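Local coordinates for Oxidored_FMN domain-containing protein ([Pseudomonas] geniculata N1, PDB 6L6J), which is a 6-hydroxypseudooxynicotine amine oxidase that carries FMN, a [4Fe-4S] cluster and ADP, and probably oxidises its amine substrate at the flavin, at residues A[151-154]-A[155-159]; A[304-307]-A[308-312]; A[405-409]-A[410-414]; A[505-508]-A[509-513]; A[597-601]-A[602-606]. All blocks are in the same frame, centred on the assembly; numbering follows the deposited sequence.

Interaction 1 of 5, residues A[151-154]-A[155-159]. With SO4 (sulfate ion), chain F.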
loop_
_atom_site.group_PDB
_atom_site.type_symbol
_atom_site.label_atom_id
_atom_site.label_comp_id
_atom_site.label_asym_id
_atom_site.label_seq_id
_atom_site.Cartn_x
_atom_site.Cartn_y
_atom_site.Cartn_z
ATOM N N TRP A 151 -0.005 11.783 -29.944
ATOM C CA TRP A 151 -0.332 10.600 -29.093
ATOM C C TRP A 151 -1.273 11.015 -27.963
ATOM O O TRP A 151 -2.219 10.275 -27.678
ATOM C CB TRP A 151 0.907 9.907 -28.496
ATOM C CG TRP A 151 1.989 9.527 -29.457
ATOM C CD1 TRP A 151 1.862 9.233 -30.784
ATOM C CD2 TRP A 151 3.385 9.377 -29.146
ATOM N NE1 TRP A 151 3.092 8.944 -31.325
ATOM C CE2 TRP A 151 4.044 9.027 -30.344
ATOM C CE3 TRP A 151 4.141 9.503 -27.980
ATOM C CZ2 TRP A 151 5.420 8.820 -30.405
ATOM C CZ3 TRP A 151 5.507 9.341 -28.049
ATOM C CH2 TRP A 151 6.135 8.999 -29.244
ATOM N N TYR A 152 -1.004 12.146 -27.318
ATOM C CA TYR A 152 -1.758 12.588 -26.111
ATOM C C TYR A 152 -3.172 12.926 -26.570
ATOM O O TYR A 152 -4.087 12.185 -26.220
ATOM C CB TYR A 152 -1.043 13.723 -25.372
ATOM C CG TYR A 152 -0.861 13.450 -23.901
ATOM C CD1 TYR A 152 -1.942 13.114 -23.098
ATOM C CD2 TYR A 152 0.387 13.507 -23.300
ATOM C CE1 TYR A 152 -1.794 12.852 -21.745
ATOM C CE2 TYR A 152 0.551 13.254 -21.947
ATOM C CZ TYR A 152 -0.543 12.922 -21.164
ATOM O OH TYR A 152 -0.396 12.649 -19.832
ATOM N N ARG A 153 -3.302 13.963 -27.397
ATOM C CA ARG A 153 -4.551 14.365 -28.111
ATOM C C ARG A 153 -5.351 13.108 -28.509
ATOM O O ARG A 153 -6.488 12.983 -28.063
ATOM C CB ARG A 153 -4.168 15.242 -29.313
ATOM C CG ARG A 153 -5.323 15.721 -30.181
ATOM C CD ARG A 153 -4.832 16.194 -31.546
ATOM N NE ARG A 153 -4.850 15.165 -32.595
ATOM C CZ ARG A 153 -3.977 15.080 -33.614
ATOM N NH1 ARG A 153 -2.979 15.950 -33.738
ATOM N NH2 ARG A 153 -4.097 14.109 -34.507
ATOM N N ASP A 154 -4.761 12.190 -29.276
ATOM C CA ASP A 154 -5.444 10.992 -29.851
ATOM C C ASP A 154 -5.902 10.028 -28.743
ATOM O O ASP A 154 -7.031 9.530 -28.817
ATOM C CB ASP A 154 -4.568 10.269 -30.881
ATOM C CG ASP A 154 -4.529 10.967 -32.229
ATOM O OD1 ASP A 154 -5.310 11.912 -32.422
ATOM O OD2 ASP A 154 -3.730 10.567 -33.077
ATOM N N ALA A 155 -5.058 9.769 -27.756
ATOM C CA ALA A 155 -5.428 8.995 -26.548
ATOM C C ALA A 155 -6.570 9.702 -25.791
ATOM O O ALA A 155 -7.399 8.973 -25.192
ATOM C CB ALA A 155 -4.224 8.791 -25.657
ATOM N N ALA A 156 -6.602 11.044 -25.769
ATOM C CA ALA A 156 -7.680 11.824 -25.106
ATOM C C ALA A 156 -8.987 11.576 -25.860
ATOM O O ALA A 156 -9.992 11.259 -25.182
ATOM C CB ALA A 156 -7.354 13.288 -25.039
ATOM N N LEU A 157 -8.947 11.651 -27.204
ATOM C CA LEU A 157 -10.106 11.352 -28.092
ATOM C C LEU A 157 -10.611 9.931 -27.817
ATOM O O LEU A 157 -11.826 9.794 -27.582
ATOM C CB LEU A 157 -9.735 11.586 -29.560
ATOM C CG LEU A 157 -9.600 13.069 -29.939
ATOM C CD1 LEU A 157 -8.903 13.258 -31.279
ATOM C CD2 LEU A 157 -10.952 13.760 -29.943
ATOM N N ARG A 158 -9.725 8.937 -27.767
ATOM C CA ARG A 158 -10.099 7.526 -27.497
ATOM C C ARG A 158 -10.815 7.432 -26.142
ATOM O O ARG A 158 -11.832 6.686 -26.049
ATOM C CB ARG A 158 -8.873 6.612 -27.520
ATOM C CG ARG A 158 -8.277 6.378 -28.901
ATOM C CD ARG A 158 -7.216 5.278 -28.902
ATOM N NE ARG A 158 -6.494 5.252 -30.170
ATOM C CZ ARG A 158 -5.413 5.988 -30.449
ATOM N NH1 ARG A 158 -4.870 6.783 -29.541
ATOM N NH2 ARG A 158 -4.877 5.922 -31.650
ATOM N N ALA A 159 -10.327 8.154 -25.136
ATOM C CA ALA A 159 -10.901 8.162 -23.767
ATOM C C ALA A 159 -12.329 8.728 -23.793
ATOM O O ALA A 159 -13.175 8.190 -23.079
ATOM C CB ALA A 159 -10.007 8.938 -22.829
HETATM S S SO4 F . 3.021 6.449 -34.299
HETATM O O1 SO4 F . 1.659 6.819 -34.024
HETATM O O2 SO4 F . 3.124 5.939 -35.657
HETATM O O3 SO4 F . 3.866 7.610 -34.129
HETATM O O4 SO4 F . 3.428 5.412 -33.380
#
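Four backbone hydrogen bonds of the i to i+4 kind tie 151-154 to 155-159, among them Ala156 N to Tyr152 O at 2.8 Å and Arg158 N to Asp154 O at 3.0 Å. At one flank the indole of Trp151 reaches a sulfate, probably left by the crystallisation liquor: NE1 gives a nearly straight hydrogen bond (162°) to sulfate O3 at 3.2 Å, with the oxygen at the ring edge and in its plane. Arg150 and His64 also bind this ion, and the His64 ring stacks on the indole. On the outer side Arg153 NH2 and Asp154 OD1 make a salt bridge at 3.3 Å, whose component hydrogen bonds are weak. Both segments, 151-154 and 155-159, lie on helix 142-162, the helix between TIM-barrel strands 99-105 and 166-171; Ala155 and Ala156 turn their methyls to this wall, and Tyr152 OH bonds with Leu104 O and Tyr170 N. Arg158 starts with CG anti to its carbonyl carbon (chi1 -71°) and runs extended as far as NE, an arrangement that lays CG 3.4 Å from Asp154 O and NH1 3.7 Å from Asp154 CB. Its charge is paired with Asp80, while Asp154 OD2 stays 5.0 Å from Arg158 NH2. Leu157 CD1 packs loosely, 4.0 Å from Asp154 OD1.

Interaction 2 of 5, residues A[304-307]-A[308-312]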
loop_
_atom_site.group_PDB
_atom_site.type_symbol
_atom_site.label_atom_id
_atom_site.label_comp_id
_atom_site.label_asym_id
_atom_site.label_seq_id
_atom_site.Cartn_x
_atom_site.Cartn_y
_atom_site.Cartn_z
ATOM N N ALA A 304 -11.207 15.287 9.969
ATOM C CA ALA A 304 -10.021 15.779 9.238
ATOM C C ALA A 304 -10.479 16.236 7.850
ATOM O O ALA A 304 -10.015 17.340 7.395
ATOM C CB ALA A 304 -8.969 14.693 9.156
ATOM N N MET A 305 -11.335 15.407 7.212
ATOM C CA MET A 305 -11.844 15.623 5.829
ATOM C C MET A 305 -12.711 16.887 5.835
ATOM O O MET A 305 -12.515 17.763 4.987
ATOM C CB MET A 305 -12.640 14.411 5.314
ATOM C CG MET A 305 -11.775 13.180 5.073
ATOM S SD MET A 305 -12.579 11.563 4.747
ATOM C CE MET A 305 -14.294 11.977 4.949
ATOM N N VAL A 306 -13.609 17.007 6.801
ATOM C CA VAL A 306 -14.488 18.206 6.902
ATOM C C VAL A 306 -13.595 19.436 6.996
ATOM O O VAL A 306 -13.808 20.369 6.213
ATOM C CB VAL A 306 -15.488 18.092 8.065
ATOM C CG1 VAL A 306 -16.050 19.447 8.479
ATOM C CG2 VAL A 306 -16.624 17.135 7.685
ATOM N N SER A 307 -12.595 19.369 7.879
ATOM C CA SER A 307 -11.645 20.461 8.237
ATOM C C SER A 307 -10.834 20.874 7.006
ATOM O O SER A 307 -10.668 22.074 6.775
ATOM C CB SER A 307 -10.756 20.027 9.361
ATOM O OG SER A 307 -10.090 21.123 9.935
ATOM N N GLN A 308 -10.378 19.905 6.222
ATOM C CA GLN A 308 -9.581 20.179 5.008
ATOM C C GLN A 308 -10.373 21.146 4.122
ATOM O O GLN A 308 -9.736 22.044 3.528
ATOM C CB GLN A 308 -9.229 18.864 4.293
ATOM C CG GLN A 308 -8.121 18.059 4.970
ATOM C CD GLN A 308 -6.771 18.697 4.781
ATOM O OE1 GLN A 308 -6.413 19.117 3.695
ATOM N NE2 GLN A 308 -6.021 18.812 5.848
ATOM N N ILE A 309 -11.701 20.963 4.055
ATOM C CA ILE A 309 -12.636 21.748 3.179
ATOM C C ILE A 309 -12.932 23.132 3.797
ATOM O O ILE A 309 -12.744 24.159 3.111
ATOM C CB ILE A 309 -13.960 20.991 2.920
ATOM C CG1 ILE A 309 -13.760 19.519 2.507
ATOM C CG2 ILE A 309 -14.802 21.764 1.904
ATOM C CD1 ILE A 309 -13.008 19.308 1.198
ATOM N N ARG A 310 -13.393 23.139 5.043
ATOM C CA ARG A 310 -13.775 24.354 5.811
ATOM C C ARG A 310 -12.607 25.347 5.827
ATOM O O ARG A 310 -12.867 26.523 5.606
ATOM C CB ARG A 310 -14.162 24.016 7.261
ATOM C CG ARG A 310 -15.373 23.102 7.425
ATOM C CD ARG A 310 -16.705 23.821 7.438
ATOM N NE ARG A 310 -17.778 22.913 7.847
ATOM C CZ ARG A 310 -19.065 22.999 7.482
ATOM N NH1 ARG A 310 -19.490 23.967 6.677
ATOM N NH2 ARG A 310 -19.917 22.085 7.925
ATOM N N ARG A 311 -11.373 24.883 6.052
ATOM C CA ARG A 311 -10.160 25.751 6.194
ATOM C C ARG A 311 -9.543 26.039 4.812
ATOM O O ARG A 311 -8.499 26.704 4.763
ATOM C CB ARG A 311 -9.150 25.110 7.148
ATOM C CG ARG A 311 -9.705 24.855 8.545
ATOM C CD ARG A 311 -8.899 23.866 9.371
ATOM N NE ARG A 311 -7.512 23.836 8.909
ATOM C CZ ARG A 311 -6.873 22.796 8.379
ATOM N NH1 ARG A 311 -7.435 21.604 8.276
ATOM N NH2 ARG A 311 -5.636 22.957 7.970
ATOM N N GLY A 312 -10.185 25.575 3.733
ATOM C CA GLY A 312 -9.881 26.007 2.351
ATOM C C GLY A 312 -8.594 25.395 1.800
ATOM O O GLY A 312 -7.959 26.000 0.888
#
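Val306 O is gripped by two amides of the next turn: Arg310 N approaches at 3.0 Å with an almost linear N-H (173°), and Ile309 N adds a weak bond. One residue on, Ser307 holds Arg311 twice. Its carbonyl O takes Arg311 N at 3.0 Å, and its hydroxyl OG accepts a nearly straight bond from Arg311 NH1 at 3.2 Å. The hydroxyl lies at the edge of the guanidinium, close to its plane. Two torsions bring this about: Ser307 OG stands opposite its own backbone N (chi1 -165°), leaning toward the carbonyl side, while the arginine chain folds sharply at chi3 (25°) and curls back over the last turn. Arg311 NH2 has a second partner in Glu279, whose other carboxylate oxygen takes Gln308 NE2. With an alanine in place of Ser307 the hydroxyl is missing, and Arg311 NH1 would probably be left without this acceptor and the guanidinium freer to turn about its bond to Glu279. The Val306 and Arg310 side chains run alongside each other in one direction, with Val306 CG1 3.9 Å from Arg310 CG. Gly312, at positive phi, ends helix 302-310 in a Schellman motif; among the bonds of that turn, Gly312 N reaches Ile309 O at 3.0 Å. The helix is the connection from strand 293-296 to strand 316-319 in the TIM barrel.

Interaction 3 of 5, residues A[405-409]-A[410-414]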
loop_
_atom_site.group_PDB
_atom_site.type_symbol
_atom_site.label_atom_id
_atom_site.label_comp_id
_atom_site.label_asym_id
_atom_site.label_seq_id
_atom_site.Cartn_x
_atom_site.Cartn_y
_atom_site.Cartn_z
ATOM N N HIS A 405 -14.935 -12.713 12.642
ATOM C CA HIS A 405 -15.645 -11.589 11.988
ATOM C C HIS A 405 -16.429 -12.121 10.790
ATOM O O HIS A 405 -17.652 -11.885 10.754
ATOM C CB HIS A 405 -14.680 -10.468 11.617
ATOM C CG HIS A 405 -15.355 -9.219 11.167
ATOM N ND1 HIS A 405 -16.632 -8.901 11.540
ATOM C CD2 HIS A 405 -14.929 -8.212 10.378
ATOM C CE1 HIS A 405 -16.973 -7.742 11.000
ATOM N NE2 HIS A 405 -15.939 -7.298 10.279
ATOM N N THR A 406 -15.773 -12.833 9.871
ATOM C CA THR A 406 -16.365 -13.269 8.573
ATOM C C THR A 406 -17.528 -14.240 8.821
ATOM O O THR A 406 -18.624 -13.996 8.290
ATOM C CB THR A 406 -15.311 -13.867 7.633
ATOM O OG1 THR A 406 -14.283 -12.898 7.427
ATOM C CG2 THR A 406 -15.891 -14.268 6.297
ATOM N N LEU A 407 -17.305 -15.270 9.636
ATOM C CA LEU A 407 -18.357 -16.252 10.023
ATOM C C LEU A 407 -19.508 -15.520 10.738
ATOM O O LEU A 407 -20.673 -15.721 10.342
ATOM C CB LEU A 407 -17.716 -17.334 10.904
ATOM C CG LEU A 407 -16.628 -18.167 10.226
ATOM C CD1 LEU A 407 -15.845 -18.967 11.247
ATOM C CD2 LEU A 407 -17.224 -19.080 9.168
ATOM N N ALA A 408 -19.197 -14.674 11.731
ATOM C CA ALA A 408 -20.196 -13.870 12.481
ATOM C C ALA A 408 -21.126 -13.160 11.491
ATOM O O ALA A 408 -22.355 -13.252 11.693
ATOM C CB ALA A 408 -19.532 -12.882 13.409
ATOM N N LYS A 409 -20.556 -12.504 10.467
ATOM C CA LYS A 409 -21.289 -11.648 9.489
ATOM C C LYS A 409 -22.242 -12.503 8.656
ATOM O O LYS A 409 -23.334 -12.023 8.357
ATOM C CB LYS A 409 -20.341 -10.933 8.523
ATOM C CG LYS A 409 -19.498 -9.819 9.128
ATOM C CD LYS A 409 -19.489 -8.553 8.305
ATOM C CE LYS A 409 -18.953 -8.759 6.908
ATOM N NZ LYS A 409 -18.620 -7.462 6.274
ATOM N N ARG A 410 -21.819 -13.714 8.282
ATOM C CA ARG A 410 -22.632 -14.675 7.487
ATOM C C ARG A 410 -23.819 -15.147 8.325
ATOM O O ARG A 410 -24.835 -15.540 7.714
ATOM C CB ARG A 410 -21.800 -15.880 7.048
ATOM C CG ARG A 410 -20.656 -15.546 6.105
ATOM C CD ARG A 410 -19.944 -16.795 5.637
ATOM N NE ARG A 410 -20.847 -17.622 4.860
ATOM C CZ ARG A 410 -20.630 -18.880 4.505
ATOM N NH1 ARG A 410 -19.506 -19.491 4.849
ATOM N NH2 ARG A 410 -21.558 -19.519 3.803
ATOM N N GLY A 411 -23.661 -15.140 9.653
ATOM C CA GLY A 411 -24.736 -15.353 10.644
ATOM C C GLY A 411 -24.502 -16.579 11.525
ATOM O O GLY A 411 -25.406 -16.879 12.339
ATOM N N TYR A 412 -23.363 -17.277 11.388
ATOM C CA TYR A 412 -23.022 -18.486 12.194
ATOM C C TYR A 412 -22.934 -18.118 13.679
ATOM O O TYR A 412 -22.720 -16.928 14.004
ATOM C CB TYR A 412 -21.689 -19.120 11.774
ATOM C CG TYR A 412 -21.698 -19.760 10.411
ATOM C CD1 TYR A 412 -22.122 -21.066 10.238
ATOM C CD2 TYR A 412 -21.314 -19.053 9.281
ATOM C CE1 TYR A 412 -22.163 -21.655 8.983
ATOM C CE2 TYR A 412 -21.343 -19.628 8.020
ATOM C CZ TYR A 412 -21.774 -20.933 7.869
ATOM O OH TYR A 412 -21.802 -21.503 6.627
ATOM N N GLN A 413 -23.080 -19.124 14.545
ATOM C CA GLN A 413 -22.788 -19.012 16.002
ATOM C C GLN A 413 -21.274 -19.161 16.166
ATOM O O GLN A 413 -20.759 -20.211 15.773
ATOM C CB GLN A 413 -23.557 -20.066 16.818
ATOM C CG GLN A 413 -25.061 -20.086 16.562
ATOM C CD GLN A 413 -25.695 -18.736 16.785
ATOM O OE1 GLN A 413 -25.364 -18.022 17.724
ATOM N NE2 GLN A 413 -26.609 -18.368 15.904
ATOM N N VAL A 414 -20.589 -18.140 16.687
ATOM C CA VAL A 414 -19.097 -18.059 16.687
ATOM C C VAL A 414 -18.587 -17.838 18.108
ATOM O O VAL A 414 -18.890 -16.798 18.680
ATOM C CB VAL A 414 -18.594 -16.942 15.750
ATOM C CG1 VAL A 414 -17.089 -16.727 15.880
ATOM C CG2 VAL A 414 -18.996 -17.208 14.301
#
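Arg410 runs from the last turn of helix 398-410 back along the turn before it. Its CB lies 3.5 Å from Leu407 O, its CG 3.4 Å from Thr406 O, and CD passes that same oxygen at 4.1 Å; the bend at chi3 (64°) then turns the guanidinium so that Tyr412 OH sits 3.1 Å above one face, near the rim. Beyond, NE bonds to Pro382 O and NH1 to Tyr667 O and Gly664 O, and the tyrosine hydroxyl bonds with His385. Leu407 O accepts from Gly411 N at 3.1 Å, in the carbonyl plane, and from Tyr412 N, which lies above that plane. With Gly411 at positive phi (119°), this is a Schellman ending to the helix after the first strand (390-394) of the Rossmann-type unit, whose strand-to-helix turn meets ADP. Val414 CG2 packs 3.6 Å from Leu407 CB as strand 413-417 begins. Several backbone carbonyls accept from the buried guanidinium, and they would probably hold its orientation and disperse its charge.

Interaction 4 of 5, residues A[505-508]-A[509-513]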
loop_
_atom_site.group_PDB
_atom_site.type_symbol
_atom_site.label_atom_id
_atom_site.label_comp_id
_atom_site.label_asym_id
_atom_site.label_seq_id
_atom_site.Cartn_x
_atom_site.Cartn_y
_atom_site.Cartn_z
ATOM N N HIS A 505 23.731 -13.813 26.174
ATOM C CA HIS A 505 23.679 -12.420 25.649
ATOM C C HIS A 505 22.948 -12.390 24.288
ATOM O O HIS A 505 22.630 -11.262 23.807
ATOM C CB HIS A 505 25.086 -11.791 25.634
ATOM C CG HIS A 505 25.948 -12.227 24.498
ATOM N ND1 HIS A 505 26.340 -13.542 24.336
ATOM C CD2 HIS A 505 26.486 -11.531 23.467
ATOM C CE1 HIS A 505 27.077 -13.635 23.246
ATOM N NE2 HIS A 505 27.172 -12.417 22.686
ATOM N N VAL A 506 22.696 -13.566 23.679
ATOM C CA VAL A 506 21.999 -13.700 22.358
ATOM C C VAL A 506 20.477 -13.700 22.576
ATOM O O VAL A 506 19.984 -14.461 23.433
ATOM C CB VAL A 506 22.460 -14.946 21.585
ATOM C CG1 VAL A 506 21.783 -15.041 20.220
ATOM C CG2 VAL A 506 23.970 -14.980 21.420
ATOM N N LEU A 507 19.762 -12.872 21.812
ATOM C CA LEU A 507 18.296 -12.672 21.932
ATOM C C LEU A 507 17.620 -12.883 20.570
ATOM O O LEU A 507 18.310 -12.995 19.535
ATOM C CB LEU A 507 18.036 -11.249 22.432
ATOM C CG LEU A 507 18.853 -10.797 23.645
ATOM C CD1 LEU A 507 18.732 -9.296 23.849
ATOM C CD2 LEU A 507 18.429 -11.545 24.900
ATOM N N THR A 508 16.292 -12.906 20.599
ATOM C CA THR A 508 15.384 -12.972 19.429
ATOM C C THR A 508 14.368 -11.847 19.565
ATOM O O THR A 508 14.247 -11.254 20.637
ATOM C CB THR A 508 14.658 -14.318 19.370
ATOM O OG1 THR A 508 13.436 -14.179 20.092
ATOM C CG2 THR A 508 15.468 -15.464 19.937
ATOM N N PRO A 509 13.612 -11.511 18.495
ATOM C CA PRO A 509 12.540 -10.523 18.595
ATOM C C PRO A 509 11.564 -10.762 19.753
ATOM O O PRO A 509 11.002 -9.795 20.197
ATOM C CB PRO A 509 11.820 -10.657 17.243
ATOM C CG PRO A 509 12.896 -11.109 16.291
ATOM C CD PRO A 509 13.793 -11.999 17.125
ATOM N N GLU A 510 11.384 -12.009 20.205
ATOM C CA GLU A 510 10.480 -12.356 21.344
ATOM C C GLU A 510 10.827 -11.499 22.577
ATOM O O GLU A 510 9.906 -10.880 23.150
ATOM C CB GLU A 510 10.539 -13.852 21.666
ATOM C CG GLU A 510 9.848 -14.728 20.626
ATOM C CD GLU A 510 8.397 -14.386 20.311
ATOM O OE1 GLU A 510 7.631 -14.087 21.244
ATOM O OE2 GLU A 510 8.033 -14.405 19.121
ATOM N N ASP A 511 12.117 -11.423 22.925
ATOM C CA ASP A 511 12.647 -10.653 24.085
ATOM C C ASP A 511 12.336 -9.164 23.917
ATOM O O ASP A 511 11.954 -8.523 24.914
ATOM C CB ASP A 511 14.153 -10.878 24.264
ATOM C CG ASP A 511 14.521 -12.334 24.511
ATOM O OD1 ASP A 511 13.979 -12.914 25.470
ATOM O OD2 ASP A 511 15.315 -12.885 23.721
ATOM N N ILE A 512 12.494 -8.625 22.713
ATOM C CA ILE A 512 12.301 -7.164 22.462
ATOM C C ILE A 512 10.811 -6.840 22.490
ATOM O O ILE A 512 10.460 -5.769 22.994
ATOM C CB ILE A 512 12.947 -6.708 21.143
ATOM C CG1 ILE A 512 14.375 -7.239 21.006
ATOM C CG2 ILE A 512 12.889 -5.193 21.021
ATOM C CD1 ILE A 512 15.228 -7.093 22.252
ATOM N N LEU A 513 9.986 -7.740 21.960
ATOM C CA LEU A 513 8.501 -7.654 22.017
ATOM C C LEU A 513 8.039 -7.696 23.485
ATOM O O LEU A 513 7.045 -7.032 23.802
ATOM C CB LEU A 513 7.902 -8.784 21.155
ATOM C CG LEU A 513 7.976 -8.569 19.635
ATOM C CD1 LEU A 513 7.938 -9.878 18.875
ATOM C CD2 LEU A 513 6.850 -7.675 19.155
#
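A capping box formed by Thr508 and Asp511 caps the helix of 509-513, which comes just past the short strand 506-507 of the second alpha/beta domain, a strand that runs parallel to 612-621. Two side-chain bonds make it. Thr508, at the N-cap, accepts through OG1 from Glu510 N at 3.0 Å. Asp511 OD2 accepts from Thr508 N at 3.3 Å, nearly straight at 168°; the donor meets this oxygen on its anti side and 20° out of the carboxylate plane. Asp511 is set for this by its first torsion, CG anti to the carbonyl carbon (chi1 -60°), which turns the carboxylate back to the strand end. A weak backbone bond, Asp511 N to Thr508 O, supports the turn. Position near the helix N-terminus would probably favour the negative charge, and OD1 is paired with Arg516. Were Asp511 an alanine, Thr508 N would probably lose its acceptor and Arg516 its mate, with the first turn less firmly tied to the strand. The Glu510 carboxylate is held by a salt bridge to Arg429 and a hydrogen bond from Trp485 N, near the ADP site. Leu507 meets the aspartate at about a right angle: its CB is 3.4 Å and its CD2 3.6 Å from Asp511 OD2, while its CD1 touches Ile512 CD1 at 4.4 Å.

Interaction 5 of 5, residues A[597-601]-A[602-606]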
loop_
_atom_site.group_PDB
_atom_site.type_symbol
_atom_site.label_atom_id
_atom_site.label_comp_id
_atom_site.label_asym_id
_atom_site.label_seq_id
_atom_site.Cartn_x
_atom_site.Cartn_y
_atom_site.Cartn_z
ATOM N N VAL A 597 32.203 -12.218 11.449
ATOM C CA VAL A 597 31.360 -12.043 10.238
ATOM C C VAL A 597 32.220 -12.288 8.993
ATOM O O VAL A 597 33.440 -12.227 9.074
ATOM C CB VAL A 597 30.686 -10.659 10.207
ATOM C CG1 VAL A 597 29.907 -10.375 11.479
ATOM C CG2 VAL A 597 31.672 -9.545 9.923
ATOM N N SER A 598 31.563 -12.552 7.877
ATOM C CA SER A 598 32.157 -12.798 6.545
ATOM C C SER A 598 31.391 -11.948 5.527
ATOM O O SER A 598 30.148 -11.958 5.599
ATOM C CB SER A 598 32.077 -14.269 6.222
ATOM O OG SER A 598 32.599 -14.520 4.937
ATOM N N ARG A 599 32.093 -11.226 4.646
ATOM C CA ARG A 599 31.467 -10.565 3.472
ATOM C C ARG A 599 31.181 -11.622 2.398
ATOM O O ARG A 599 32.091 -12.395 2.090
ATOM C CB ARG A 599 32.363 -9.450 2.936
ATOM C CG ARG A 599 31.590 -8.337 2.239
ATOM C CD ARG A 599 32.454 -7.116 2.067
ATOM N NE ARG A 599 33.645 -7.458 1.315
ATOM C CZ ARG A 599 34.642 -6.623 1.050
ATOM N NH1 ARG A 599 34.629 -5.371 1.482
ATOM N NH2 ARG A 599 35.671 -7.058 0.347
ATOM N N LEU A 600 29.953 -11.658 1.867
ATOM C CA LEU A 600 29.506 -12.706 0.906
ATOM C C LEU A 600 30.282 -12.606 -0.420
ATOM O O LEU A 600 30.645 -13.651 -0.942
ATOM C CB LEU A 600 27.985 -12.632 0.725
ATOM C CG LEU A 600 27.182 -12.960 1.987
ATOM C CD1 LEU A 600 25.678 -12.925 1.721
ATOM C CD2 LEU A 600 27.569 -14.322 2.556
ATOM N N LEU A 601 30.566 -11.423 -0.944
ATOM C CA LEU A 601 31.176 -11.312 -2.293
ATOM C C LEU A 601 32.509 -12.060 -2.324
ATOM O O LEU A 601 32.792 -12.686 -3.359
ATOM C CB LEU A 601 31.383 -9.840 -2.666
ATOM C CG LEU A 601 30.131 -9.051 -3.045
ATOM C CD1 LEU A 601 30.451 -7.566 -3.213
ATOM C CD2 LEU A 601 29.486 -9.606 -4.312
ATOM N N ASP A 602 33.318 -11.967 -1.264
ATOM C CA ASP A 602 34.754 -12.359 -1.293
ATOM C C ASP A 602 35.244 -12.925 0.045
ATOM O O ASP A 602 36.447 -13.188 0.135
ATOM C CB ASP A 602 35.618 -11.156 -1.672
ATOM C CG ASP A 602 35.440 -9.980 -0.721
ATOM O OD1 ASP A 602 35.263 -10.222 0.496
ATOM O OD2 ASP A 602 35.479 -8.827 -1.199
ATOM N N GLY A 603 34.391 -13.061 1.060
ATOM C CA GLY A 603 34.740 -13.779 2.305
ATOM C C GLY A 603 35.748 -13.055 3.188
ATOM O O GLY A 603 36.311 -13.726 4.079
ATOM N N ARG A 604 35.977 -11.755 2.961
ATOM C CA ARG A 604 36.752 -10.873 3.880
ATOM C C ARG A 604 36.122 -11.008 5.267
ATOM O O ARG A 604 34.952 -10.638 5.402
ATOM C CB ARG A 604 36.746 -9.409 3.408
ATOM C CG ARG A 604 37.596 -8.464 4.250
ATOM C CD ARG A 604 37.098 -7.023 4.225
ATOM N NE ARG A 604 38.120 -6.056 4.658
ATOM C CZ ARG A 604 38.269 -4.800 4.192
ATOM N NH1 ARG A 604 37.463 -4.316 3.257
ATOM N NH2 ARG A 604 39.242 -4.038 4.660
ATOM N N GLU A 605 36.868 -11.542 6.236
ATOM C CA GLU A 605 36.401 -11.734 7.632
ATOM C C GLU A 605 36.689 -10.493 8.497
ATOM O O GLU A 605 37.493 -9.616 8.114
ATOM C CB GLU A 605 37.044 -12.981 8.223
ATOM C CG GLU A 605 36.785 -14.207 7.382
ATOM C CD GLU A 605 37.292 -15.487 8.005
ATOM O OE1 GLU A 605 36.461 -16.413 8.152
ATOM O OE2 GLU A 605 38.511 -15.545 8.344
ATOM N N ASN A 606 36.030 -10.442 9.648
ATOM C CA ASN A 606 36.000 -9.273 10.557
ATOM C C ASN A 606 35.508 -9.717 11.931
ATOM O O ASN A 606 34.703 -10.658 11.984
ATOM C CB ASN A 606 35.076 -8.190 10.011
ATOM C CG ASN A 606 35.842 -7.109 9.297
ATOM O OD1 ASN A 606 36.023 -7.166 8.077
ATOM N ND2 ASN A 606 36.328 -6.153 10.073
#
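Main-chain bonds hold the hairpin of 594-599 and 605-609 together: Val597 N to Asn606 O at 3.0 Å, a weak return bond from Asn606 N, and Arg599 N to Arg604 O at 3.0 Å. Gly603, at positive phi, closes the loop by giving its N to Arg599 O. Charged groups gather at the bend. Arg599 NE gives Asp602 OD1 a weak hydrogen bond at 3.3 Å, part of a salt bridge in which the carboxylate carbon lies at the guanidinium edge and the two planes are 55° apart; the very short NH2 to OD2 distance is doubtful. Asp602 OD1 also takes Arg604 N at 3.0 Å, an Asx turn. Arg604 places CD 3.9 Å above one face of the Arg599 guanidinium, and the two NH1 atoms stand 3.5 Å apart. Carbon-to-carbon packing is slight: Val597 CG2 to Asn606 CB at 3.7 Å, on the sheet face opposite Ser598 and Glu605. Asp602 thus serves both turn and salt bridge, and its charge would probably ease the like-charge approach of the two arginines.

The five contacts follow one another along the chain and none touches another. Interactions 1 and 2 lie on separate outer helices of the TIM barrel, centres 35 Å apart, yet each has one side chain about 10 Å from the FMN: Tyr152 in the first, Met305 in the second. Met305 is also about 14 Å from the iron-sulfur cluster. Interaction 3 belongs to the Rossmann-like domain, with Thr406 about 13 Å from ADP, and interaction 4 approaches the same nucleotide from the second alpha/beta domain, Glu510 lying about 8 Å away. Interaction 5 shares that domain, its centre 26 Å from interaction 4, but is remote from the annotated sites. Interactions 2 and 3 both close helices with Schellman motifs; interaction 4 opens one.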